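Local coordinates for protein KLLA0F20702p (Kluyveromyces lactis, PDB 5Y5A) that probably recruits telomerase to chromosome ends, acting as the Est1 subunit that binds the telomere protein Cdc13, at residues T11-G14 with F15-L19; G36-Q39 with M40-K44; K393-E396 with F397-F401; F402-L405 with I406-I410. All blocks are in the same frame, centred on the assembly; numbering follows the deposited sequence.

Interaction 1 of 4, residues T11-G14 with F15-L19; sequences TFSG and FQKQL
The rings of F12 and F15, three residues apart on helix 7-21, form a T-shaped (edge-to-face) pair: their planes stand at 72°, and the CD2 edge of F15 points at the face of F12. F15 CD2 stands over the F12 face, offset toward its rim, 3.7 Å from F12 CD2. Apolar contact continues at the far end of F15, where T11 CG2 lies 3.6 Å from F15 CZ. That methyl stands opposite the backbone N of T11 (chi1 -54°, measured to OG1), which sets it alongside the F15 ring while OG1 turns back to bond D7 O.

Polar atoms also bear on the ring. T11 O sits over the centre of one F15 face, 3.6 Å from F15 CG, and accepts the F15 N-H at 3.2 Å with a bent N-H...O angle of 141°. The next backbone bonds are shorter and straighter: K17 N to S13 O and Q18 N to G14 O are both 3.0 Å. The aliphatic chain of K17 runs past S13: its CG lies 3.3 Å from S13 O and its CE 3.7 Å from S13 OG. Q16 is engaged outside the helix, its OE1 hydrogen-bonded to H88 ND1.

The aromatic side faces the neighbouring helices, with F12 on I45 and M48 of helix 33-53 and on L84 and T85 of helix 78-105, and F15 on I41, while K17 and Q18 are exposed. This is an amphipathic alpha-helix at the N-terminal edge of an all-helical, probably TPR-like array.

Interaction 2 of 4, residues G36-Q39 with M40-K44; sequences GAIQ and MIHSK
I38 and H42, one turn apart on helix 33-53, lie side by side and point the same way. They belong to an amphipathic alpha-helix of the N-terminal helical array, and this i to i+4 pair lies on its buried side. H42 can be followed outward from its backbone. Its CB is 3.3 Å from I38 O, the same carbonyl that accepts H42 N at 2.9 Å. CG stays near that oxygen at 3.4 Å, since a first torsion of -87° swings the ring back along the preceding turn. Farther out the imidazole moves onto the CG2 methyl of I38. CG2 stands 3.9 Å from the ring centroid and 13° off its normal, a CH-pi contact over the face, and the nearest side-chain atoms are I38 CG2 and H42 NE2, 3.8 Å apart. At the tip NE2 is hydrogen-bonded to NE2 of H90, on helix 78-105, whose ring also meets that of H42; together the two partners fix the rotation of the imidazole. Cut back to alanine, H42 would give up the bond to H90 NE2, and the CG2 methyl of I38 would probably lose the flat surface it rests on. Around the helix, I41 packs on L19 of helix 7-21 and V89 of helix 78-105, whereas M40 and S43 face outward. Beyond CG the M40 chain bends at both remaining torsions; CG itself lies 3.3 Å from G36 O, the oxygen bonded to M40 N at 3.0 Å.

Interaction 3 of 4, residues K393-E396 with F397-F401; sequences KFLE and FIFKF
The apolar centre is the ring of F394 with I398 laid across it. I398 CD1 stands 4.0 Å from the ring centroid and 9° off the normal, a CH-pi contact near the middle of the face, and I398 CG1 is 4.0 Å from F394 CE1. F394 has its CG opposite the backbone N (chi1 -167°), which carries the ring forward to the next turn. Its CE1 edge also meets F397 CD2 at 4.1 Å, an edge contact of the two rings. H324 stacks on F394 and meets F397, tying this side of helix 385-410 to helix 318-325. Without the F394 ring, as with a serine here, I398 CD1 and H324 would probably lose the aromatic surface they pack on, and a gap would open beside helix 318-325.

Farther round, L395 CD1 lies 4.1 Å from F399 CE1, and both side chains reach W432. The F399 ring turns its edge to the backbone: L395 O lies in the ring plane, 3.2 Å from F399 CD1, while also accepting F399 N at 2.9 Å. The polar edge follows with E396 and K400. E396 O takes the N-H of K400 at 2.9 Å, and the extended K400 chain carries NZ to a weak hydrogen bond with Q343 OE1.

Dispersion and aromatic CH contacts therefore carry the side-chain packing, while across this contact the hydrogen bonds run between backbone atoms, consistent with a helix buried along its apolar side within the Est1 DNA/RNA-binding domain.

Interaction 4 of 4, residues F402-L405 with I406-I410; sequences FTHL and IDKVI
F402 meets I406 through its carbonyl: O accepts I406 N at 2.8 Å, and I406 CG1 lies 3.2 Å from the same oxygen. The F402 ring itself turns to L365 and M429 of neighbouring helices. T403 comes next. Its O takes D407 N at a short 2.7 Å and sits over the face of the D407 carboxylate, 3.0 Å from CG; neither carboxylate oxygen bonds to it, and OD1 is instead held by S452 OG. T403 OG1 bonds K400 O one turn earlier.

These residues form the last turns of helix 385-410, in the helical Est1 DNA/RNA-binding domain, packed between helices 339-379, 421-433 and 447-462.

H404 is crossed at about a right angle by K408, whose CB sits over one face of the imidazole and whose CG is 3.7 Å from H404 CE1. With chi1 at -172° the ring points on toward that lysine, and NE2 is hydrogen-bonded to F347 O, which is likely to fix the ring's rotation. L405 O then serves two amides. The bond it receives from V409 N is weak, bent to 133° at the N-H. Five residues on from L405, I410 N donates to L405 O at 3.0 Å and 165°, the mark of a pi-type turn. Beside it, L405 CD2 and V409 CG2 pack at 4.3 Å, L405 also touching I361 and M425, and V409 reaching Y354 and Y422.

From the N terminus, the four contacts follow in series; none nests in or crosses another, and each closes only turns of its own helix. Interaction 1 lies on helix 7-21 and interaction 2 on helix 33-53, which runs back antiparallel beside it. The two touch through F15 CG and I41 CG2 at 3.6 Å, and both reach helix 78-105, tying together the N-terminal end of the array. Interactions 3 and 4 are successive parts of helix 385-410, their centres about 13 Å apart and their segments adjoining in the sequence with no break in the helix. The centres of the two pairs are about 51 to 58 Å apart, on opposite sides of the chain's centre.

Interaction 1 of 4, residues T11-G14 with F15-L19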
loop_
_atom_site.group_PDB
_atom_site.type_symbol
_atom_site.label_atom_id
_atom_site.label_comp_id
_atom_site.label_asym_id
_atom_site.label_seq_id
_atom_site.Cartn_x
_atom_site.Cartn_y
_atom_site.Cartn_z
ATOM N N THR A 11 3.987 16.812 29.599
ATOM C CA THR A 11 3.238 15.867 30.411
ATOM C C THR A 11 3.548 14.429 30.009
ATOM O O THR A 11 3.738 13.565 30.863
ATOM C CB THR A 11 1.724 16.114 30.297
ATOM O OG1 THR A 11 1.438 17.481 30.618
ATOM C CG2 THR A 11 0.959 15.202 31.243
ATOM N N PHE A 12 3.610 14.177 28.706
ATOM C CA PHE A 12 3.821 12.821 28.214
ATOM C C PHE A 12 5.264 12.371 28.367
ATOM O O PHE A 12 5.531 11.188 28.573
ATOM C CB PHE A 12 3.378 12.706 26.757
ATOM C CG PHE A 12 1.943 12.316 26.611
ATOM C CD1 PHE A 12 0.945 13.275 26.622
ATOM C CD2 PHE A 12 1.587 10.983 26.503
ATOM C CE1 PHE A 12 -0.384 12.913 26.507
ATOM C CE2 PHE A 12 0.262 10.613 26.387
ATOM C CZ PHE A 12 -0.725 11.579 26.388
ATOM N N SER A 13 6.191 13.315 28.270
ATOM C CA SER A 13 7.585 13.024 28.561
ATOM C C SER A 13 7.700 12.510 29.993
ATOM O O SER A 13 8.461 11.585 30.278
ATOM C CB SER A 13 8.450 14.266 28.358
ATOM O OG SER A 13 9.751 14.067 28.877
ATOM N N GLY A 14 6.916 13.109 30.885
ATOM C CA GLY A 14 6.871 12.706 32.277
ATOM C C GLY A 14 6.322 11.308 32.482
ATOM O O GLY A 14 6.767 10.588 33.372
ATOM N N PHE A 15 5.347 10.921 31.666
ATOM C CA PHE A 15 4.810 9.569 31.731
ATOM C C PHE A 15 5.913 8.581 31.408
ATOM O O PHE A 15 6.095 7.581 32.103
ATOM C CB PHE A 15 3.645 9.385 30.758
ATOM C CG PHE A 15 2.435 10.197 31.101
ATOM C CD1 PHE A 15 2.232 10.647 32.389
ATOM C CD2 PHE A 15 1.500 10.509 30.132
ATOM C CE1 PHE A 15 1.121 11.396 32.705
ATOM C CE2 PHE A 15 0.385 11.259 30.446
ATOM C CZ PHE A 15 0.197 11.702 31.731
ATOM N N GLN A 16 6.642 8.882 30.337
ATOM C CA GLN A 16 7.740 8.045 29.883
ATOM C C GLN A 16 8.769 7.850 30.991
ATOM O O GLN A 16 9.097 6.717 31.345
ATOM C CB GLN A 16 8.395 8.658 28.644
ATOM C CG GLN A 16 9.489 7.810 28.021
ATOM C CD GLN A 16 9.919 8.329 26.667
ATOM O OE1 GLN A 16 9.122 8.914 25.935
ATOM N NE2 GLN A 16 11.186 8.123 26.326
ATOM N N LYS A 17 9.252 8.956 31.554
ATOM C CA LYS A 17 10.280 8.905 32.593
ATOM C C LYS A 17 9.807 8.148 33.829
ATOM O O LYS A 17 10.583 7.433 34.459
ATOM C CB LYS A 17 10.723 10.320 32.977
ATOM C CG LYS A 17 11.313 11.102 31.811
ATOM C CD LYS A 17 11.995 12.393 32.245
ATOM C CE LYS A 17 12.607 13.094 31.036
ATOM N NZ LYS A 17 13.380 14.313 31.395
ATOM N N GLN A 18 8.531 8.305 34.166
ATOM C CA GLN A 18 7.933 7.558 35.265
ATOM C C GLN A 18 8.005 6.051 35.023
ATOM O O GLN A 18 8.394 5.289 35.909
ATOM C CB GLN A 18 6.477 7.982 35.474
ATOM C CG GLN A 18 6.314 9.297 36.221
ATOM C CD GLN A 18 4.863 9.629 36.523
ATOM O OE1 GLN A 18 3.946 9.041 35.950
ATOM N NE2 GLN A 18 4.649 10.575 37.432
ATOM N N LEU A 19 7.640 5.629 33.817
ATOM C CA LEU A 19 7.570 4.208 33.487
ATOM C C LEU A 19 8.944 3.571 33.298
ATOM O O LEU A 19 9.109 2.368 33.510
ATOM C CB LEU A 19 6.721 4.003 32.231
ATOM C CG LEU A 19 5.219 4.176 32.458
ATOM C CD1 LEU A 19 4.453 4.081 31.154
ATOM C CD2 LEU A 19 4.713 3.148 33.462
#

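Interaction 2 of 4, residues G36-Q39 with M40-K44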
loop_
_atom_site.group_PDB
_atom_site.type_symbol
_atom_site.label_atom_id
_atom_site.label_comp_id
_atom_site.label_asym_id
_atom_site.label_seq_id
_atom_site.Cartn_x
_atom_site.Cartn_y
_atom_site.Cartn_z
ATOM N N GLY A 36 -0.063 -0.548 38.529
ATOM C CA GLY A 36 -0.612 0.643 39.151
ATOM C C GLY A 36 -0.212 1.913 38.425
ATOM O O GLY A 36 -1.044 2.783 38.173
ATOM N N ALA A 37 1.066 2.015 38.083
ATOM C CA ALA A 37 1.571 3.171 37.355
ATOM C C ALA A 37 0.874 3.315 36.007
ATOM O O ALA A 37 0.494 4.414 35.606
ATOM C CB ALA A 37 3.072 3.061 37.165
ATOM N N ILE A 38 0.688 2.216 35.317
ATOM C CA ILE A 38 0.044 2.269 34.029
ATOM C C ILE A 38 -1.383 2.706 34.166
ATOM O O ILE A 38 -1.887 3.446 33.349
ATOM C CB ILE A 38 0.141 0.911 33.312
ATOM C CG1 ILE A 38 1.600 0.513 33.180
ATOM C CG2 ILE A 38 -0.457 0.932 31.916
ATOM C CD1 ILE A 38 2.427 1.514 32.413
ATOM N N GLN A 39 -2.041 2.217 35.195
ATOM C CA GLN A 39 -3.445 2.549 35.419
ATOM C C GLN A 39 -3.645 4.033 35.687
ATOM O O GLN A 39 -4.621 4.629 35.232
ATOM C CB GLN A 39 -4.006 1.740 36.582
ATOM C CG GLN A 39 -4.376 0.325 36.217
ATOM C CD GLN A 39 -4.764 -0.485 37.429
ATOM O OE1 GLN A 39 -4.452 -0.113 38.557
ATOM N NE2 GLN A 39 -5.451 -1.597 37.205
ATOM N N MET A 40 -2.723 4.623 36.436
ATOM C CA MET A 40 -2.804 6.040 36.754
ATOM C C MET A 40 -2.619 6.885 35.499
ATOM O O MET A 40 -3.352 7.850 35.274
ATOM C CB MET A 40 -1.761 6.412 37.805
ATOM C CG MET A 40 -2.002 5.771 39.158
ATOM S SD MET A 40 -3.592 6.234 39.871
ATOM C CE MET A 40 -3.318 7.974 40.174
ATOM N N ILE A 41 -1.641 6.513 34.678
ATOM C CA ILE A 41 -1.343 7.249 33.457
ATOM C C ILE A 41 -2.476 7.092 32.445
ATOM O O ILE A 41 -2.871 8.058 31.793
ATOM C CB ILE A 41 -0.001 6.787 32.841
ATOM C CG1 ILE A 41 1.152 7.142 33.790
ATOM C CG2 ILE A 41 0.215 7.409 31.463
ATOM C CD1 ILE A 41 2.500 6.627 33.358
ATOM N N HIS A 42 -3.005 5.878 32.328
ATOM C CA HIS A 42 -4.158 5.623 31.470
ATOM C C HIS A 42 -5.356 6.464 31.897
ATOM O O HIS A 42 -6.111 6.961 31.060
ATOM C CB HIS A 42 -4.535 4.138 31.492
ATOM C CG HIS A 42 -3.792 3.308 30.494
ATOM N ND1 HIS A 42 -4.176 2.026 30.160
ATOM C CD2 HIS A 42 -2.693 3.576 29.748
ATOM C CE1 HIS A 42 -3.344 1.540 29.256
ATOM N NE2 HIS A 42 -2.435 2.460 28.990
ATOM N N SER A 43 -5.523 6.618 33.205
ATOM C CA SER A 43 -6.646 7.367 33.753
ATOM C C SER A 43 -6.569 8.844 33.381
ATOM O O SER A 43 -7.588 9.475 33.112
ATOM C CB SER A 43 -6.701 7.217 35.274
ATOM O OG SER A 43 -7.648 8.111 35.830
ATOM N N LYS A 44 -5.357 9.389 33.369
ATOM C CA LYS A 44 -5.158 10.787 33.008
ATOM C C LYS A 44 -5.374 10.996 31.520
ATOM O O LYS A 44 -5.972 11.985 31.103
ATOM C CB LYS A 44 -3.757 11.255 33.394
ATOM C CG LYS A 44 -3.534 11.390 34.881
ATOM C CD LYS A 44 -2.195 12.044 35.177
ATOM C CE LYS A 44 -2.026 12.294 36.665
ATOM N NZ LYS A 44 -0.750 12.995 36.964
#

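Interaction 3 of 4, residues K393-E396 with F397-F401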
loop_
_atom_site.group_PDB
_atom_site.type_symbol
_atom_site.label_atom_id
_atom_site.label_comp_id
_atom_site.label_asym_id
_atom_site.label_seq_id
_atom_site.Cartn_x
_atom_site.Cartn_y
_atom_site.Cartn_z
ATOM N N LYS A 393 17.527 3.766 -17.893
ATOM C CA LYS A 393 17.625 2.306 -17.907
ATOM C C LYS A 393 16.530 1.658 -17.050
ATOM O O LYS A 393 16.007 0.601 -17.402
ATOM C CB LYS A 393 19.005 1.846 -17.417
ATOM C CG LYS A 393 20.146 2.089 -18.390
ATOM C CD LYS A 393 19.994 1.233 -19.628
ATOM C CE LYS A 393 21.169 1.409 -20.574
ATOM N NZ LYS A 393 21.009 0.545 -21.776
ATOM N N PHE A 394 16.187 2.289 -15.928
ATOM C CA PHE A 394 15.150 1.750 -15.044
ATOM C C PHE A 394 13.788 1.861 -15.718
ATOM O O PHE A 394 12.991 0.929 -15.692
ATOM C CB PHE A 394 15.131 2.478 -13.689
ATOM C CG PHE A 394 14.300 1.776 -12.625
ATOM C CD1 PHE A 394 13.921 0.445 -12.775
ATOM C CD2 PHE A 394 13.893 2.455 -11.484
ATOM C CE1 PHE A 394 13.162 -0.202 -11.803
ATOM C CE2 PHE A 394 13.125 1.815 -10.502
ATOM C CZ PHE A 394 12.761 0.485 -10.667
ATOM N N LEU A 395 13.533 3.017 -16.314
ATOM C CA LEU A 395 12.274 3.288 -16.993
ATOM C C LEU A 395 12.092 2.312 -18.159
ATOM O O LEU A 395 10.991 1.814 -18.403
ATOM C CB LEU A 395 12.250 4.741 -17.470
ATOM C CG LEU A 395 10.928 5.500 -17.601
ATOM C CD1 LEU A 395 10.031 5.282 -16.400
ATOM C CD2 LEU A 395 11.231 6.978 -17.772
ATOM N N GLU A 396 13.189 2.019 -18.855
ATOM C CA GLU A 396 13.173 1.041 -19.938
ATOM C C GLU A 396 12.752 -0.329 -19.426
ATOM O O GLU A 396 11.913 -0.983 -20.041
ATOM C CB GLU A 396 14.545 0.940 -20.608
ATOM C CG GLU A 396 14.884 2.105 -21.518
ATOM C CD GLU A 396 16.296 2.028 -22.059
ATOM O OE1 GLU A 396 17.007 1.057 -21.722
ATOM O OE2 GLU A 396 16.694 2.939 -22.818
ATOM N N PHE A 397 13.341 -0.757 -18.307
ATOM C CA PHE A 397 12.993 -2.041 -17.708
ATOM C C PHE A 397 11.525 -2.054 -17.314
ATOM O O PHE A 397 10.828 -3.046 -17.499
ATOM C CB PHE A 397 13.858 -2.348 -16.471
ATOM C CG PHE A 397 13.345 -3.509 -15.667
ATOM C CD1 PHE A 397 13.435 -4.806 -16.164
ATOM C CD2 PHE A 397 12.741 -3.305 -14.434
ATOM C CE1 PHE A 397 12.938 -5.891 -15.437
ATOM C CE2 PHE A 397 12.243 -4.374 -13.699
ATOM C CZ PHE A 397 12.341 -5.676 -14.201
ATOM N N ILE A 398 11.064 -0.945 -16.752
ATOM C CA ILE A 398 9.675 -0.857 -16.329
ATOM C C ILE A 398 8.744 -1.040 -17.526
ATOM O O ILE A 398 7.773 -1.800 -17.463
ATOM C CB ILE A 398 9.400 0.480 -15.611
ATOM C CG1 ILE A 398 10.165 0.495 -14.283
ATOM C CG2 ILE A 398 7.914 0.668 -15.358
ATOM C CD1 ILE A 398 9.958 1.715 -13.458
ATOM N N PHE A 399 9.054 -0.382 -18.640
ATOM C CA PHE A 399 8.177 -0.499 -19.801
ATOM C C PHE A 399 8.338 -1.850 -20.493
ATOM O O PHE A 399 7.417 -2.331 -21.144
ATOM C CB PHE A 399 8.412 0.668 -20.761
ATOM C CG PHE A 399 7.611 1.883 -20.395
ATOM C CD1 PHE A 399 8.054 2.747 -19.408
ATOM C CD2 PHE A 399 6.375 2.109 -20.973
ATOM C CE1 PHE A 399 7.303 3.858 -19.043
ATOM C CE2 PHE A 399 5.613 3.216 -20.606
ATOM C CZ PHE A 399 6.081 4.091 -19.646
ATOM N N LYS A 400 9.493 -2.477 -20.312
ATOM C CA LYS A 400 9.672 -3.852 -20.744
ATOM C C LYS A 400 8.671 -4.750 -20.006
ATOM O O LYS A 400 8.032 -5.617 -20.606
ATOM C CB LYS A 400 11.108 -4.311 -20.486
ATOM C CG LYS A 400 11.391 -5.717 -20.966
ATOM C CD LYS A 400 12.844 -6.099 -20.757
ATOM C CE LYS A 400 13.101 -7.503 -21.288
ATOM N NZ LYS A 400 14.534 -7.893 -21.198
ATOM N N PHE A 401 8.535 -4.519 -18.700
ATOM C CA PHE A 401 7.585 -5.250 -17.858
ATOM C C PHE A 401 6.144 -5.015 -18.312
ATOM O O PHE A 401 5.351 -5.957 -18.399
ATOM C CB PHE A 401 7.749 -4.830 -16.395
ATOM C CG PHE A 401 6.986 -5.682 -15.427
ATOM C CD1 PHE A 401 7.545 -6.842 -14.916
ATOM C CD2 PHE A 401 5.714 -5.314 -15.012
ATOM C CE1 PHE A 401 6.851 -7.628 -14.010
ATOM C CE2 PHE A 401 5.009 -6.100 -14.107
ATOM C CZ PHE A 401 5.577 -7.254 -13.610
#

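Interaction 4 of 4, residues F402-L405 with I406-I410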
loop_
_atom_site.group_PDB
_atom_site.type_symbol
_atom_site.label_atom_id
_atom_site.label_comp_id
_atom_site.label_asym_id
_atom_site.label_seq_id
_atom_site.Cartn_x
_atom_site.Cartn_y
_atom_site.Cartn_z
ATOM N N PHE A 402 5.824 -3.750 -18.590
ATOM C CA PHE A 402 4.526 -3.358 -19.150
ATOM C C PHE A 402 4.192 -4.139 -20.419
ATOM O O PHE A 402 3.152 -4.784 -20.506
ATOM C CB PHE A 402 4.496 -1.860 -19.488
ATOM C CG PHE A 402 4.391 -0.949 -18.295
ATOM C CD1 PHE A 402 4.491 -1.440 -17.004
ATOM C CD2 PHE A 402 4.192 0.415 -18.477
ATOM C CE1 PHE A 402 4.393 -0.594 -15.923
ATOM C CE2 PHE A 402 4.095 1.265 -17.398
ATOM C CZ PHE A 402 4.196 0.758 -16.114
ATOM N N THR A 403 5.075 -4.069 -21.411
ATOM C CA THR A 403 4.796 -4.706 -22.691
ATOM C C THR A 403 4.721 -6.220 -22.547
ATOM O O THR A 403 3.966 -6.881 -23.258
ATOM C CB THR A 403 5.847 -4.338 -23.753
ATOM O OG1 THR A 403 7.139 -4.777 -23.325
ATOM C CG2 THR A 403 5.880 -2.844 -23.946
ATOM N N HIS A 404 5.497 -6.772 -21.626
ATOM C CA HIS A 404 5.397 -8.201 -21.337
ATOM C C HIS A 404 4.011 -8.522 -20.758
ATOM O O HIS A 404 3.345 -9.453 -21.211
ATOM C CB HIS A 404 6.502 -8.640 -20.373
ATOM C CG HIS A 404 6.578 -10.119 -20.182
ATOM N ND1 HIS A 404 6.981 -10.980 -21.180
ATOM C CD2 HIS A 404 6.300 -10.896 -19.107
ATOM C CE1 HIS A 404 6.950 -12.222 -20.731
ATOM N NE2 HIS A 404 6.543 -12.196 -19.473
ATOM N N LEU A 405 3.580 -7.734 -19.775
ATOM C CA LEU A 405 2.232 -7.852 -19.217
ATOM C C LEU A 405 1.158 -7.745 -20.284
ATOM O O LEU A 405 0.232 -8.534 -20.320
ATOM C CB LEU A 405 1.976 -6.772 -18.171
ATOM C CG LEU A 405 2.434 -7.041 -16.745
ATOM C CD1 LEU A 405 1.824 -6.012 -15.807
ATOM C CD2 LEU A 405 2.051 -8.456 -16.351
ATOM N N ILE A 406 1.269 -6.729 -21.130
ATOM C CA ILE A 406 0.283 -6.513 -22.176
ATOM C C ILE A 406 0.305 -7.650 -23.201
ATOM O O ILE A 406 -0.721 -8.270 -23.470
ATOM C CB ILE A 406 0.521 -5.173 -22.889
ATOM C CG1 ILE A 406 0.317 -4.025 -21.901
ATOM C CG2 ILE A 406 -0.415 -5.048 -24.099
ATOM C CD1 ILE A 406 0.953 -2.724 -22.315
ATOM N N ASP A 407 1.480 -7.932 -23.755
ATOM C CA ASP A 407 1.590 -8.915 -24.826
ATOM C C ASP A 407 1.234 -10.326 -24.365
ATOM O O ASP A 407 0.522 -11.032 -25.063
ATOM C CB ASP A 407 3.003 -8.918 -25.427
ATOM C CG ASP A 407 3.361 -7.597 -26.107
ATOM O OD1 ASP A 407 2.481 -6.719 -26.231
ATOM O OD2 ASP A 407 4.527 -7.432 -26.515
ATOM N N LYS A 408 1.711 -10.753 -23.197
ATOM C CA LYS A 408 1.548 -12.166 -22.845
ATOM C C LYS A 408 0.385 -12.424 -21.896
ATOM O O LYS A 408 -0.008 -13.577 -21.706
ATOM C CB LYS A 408 2.839 -12.733 -22.233
ATOM C CG LYS A 408 4.112 -12.444 -23.020
ATOM C CD LYS A 408 4.090 -13.068 -24.399
ATOM C CE LYS A 408 5.367 -12.737 -25.150
ATOM N NZ LYS A 408 5.283 -13.143 -26.574
ATOM N N VAL A 409 -0.178 -11.378 -21.298
ATOM C CA VAL A 409 -1.230 -11.620 -20.310
ATOM C C VAL A 409 -2.550 -10.930 -20.660
ATOM O O VAL A 409 -3.540 -11.602 -20.938
ATOM C CB VAL A 409 -0.792 -11.188 -18.883
ATOM C CG1 VAL A 409 -1.857 -11.563 -17.876
ATOM C CG2 VAL A 409 0.532 -11.841 -18.506
ATOM N N ILE A 410 -2.563 -9.603 -20.649
ATOM C CA ILE A 410 -3.797 -8.857 -20.874
ATOM C C ILE A 410 -4.375 -9.155 -22.261
ATOM O O ILE A 410 -5.589 -9.296 -22.405
ATOM C CB ILE A 410 -3.579 -7.334 -20.708
ATOM C CG1 ILE A 410 -2.950 -7.026 -19.340
ATOM C CG2 ILE A 410 -4.894 -6.593 -20.850
ATOM C CD1 ILE A 410 -2.607 -5.540 -19.118
#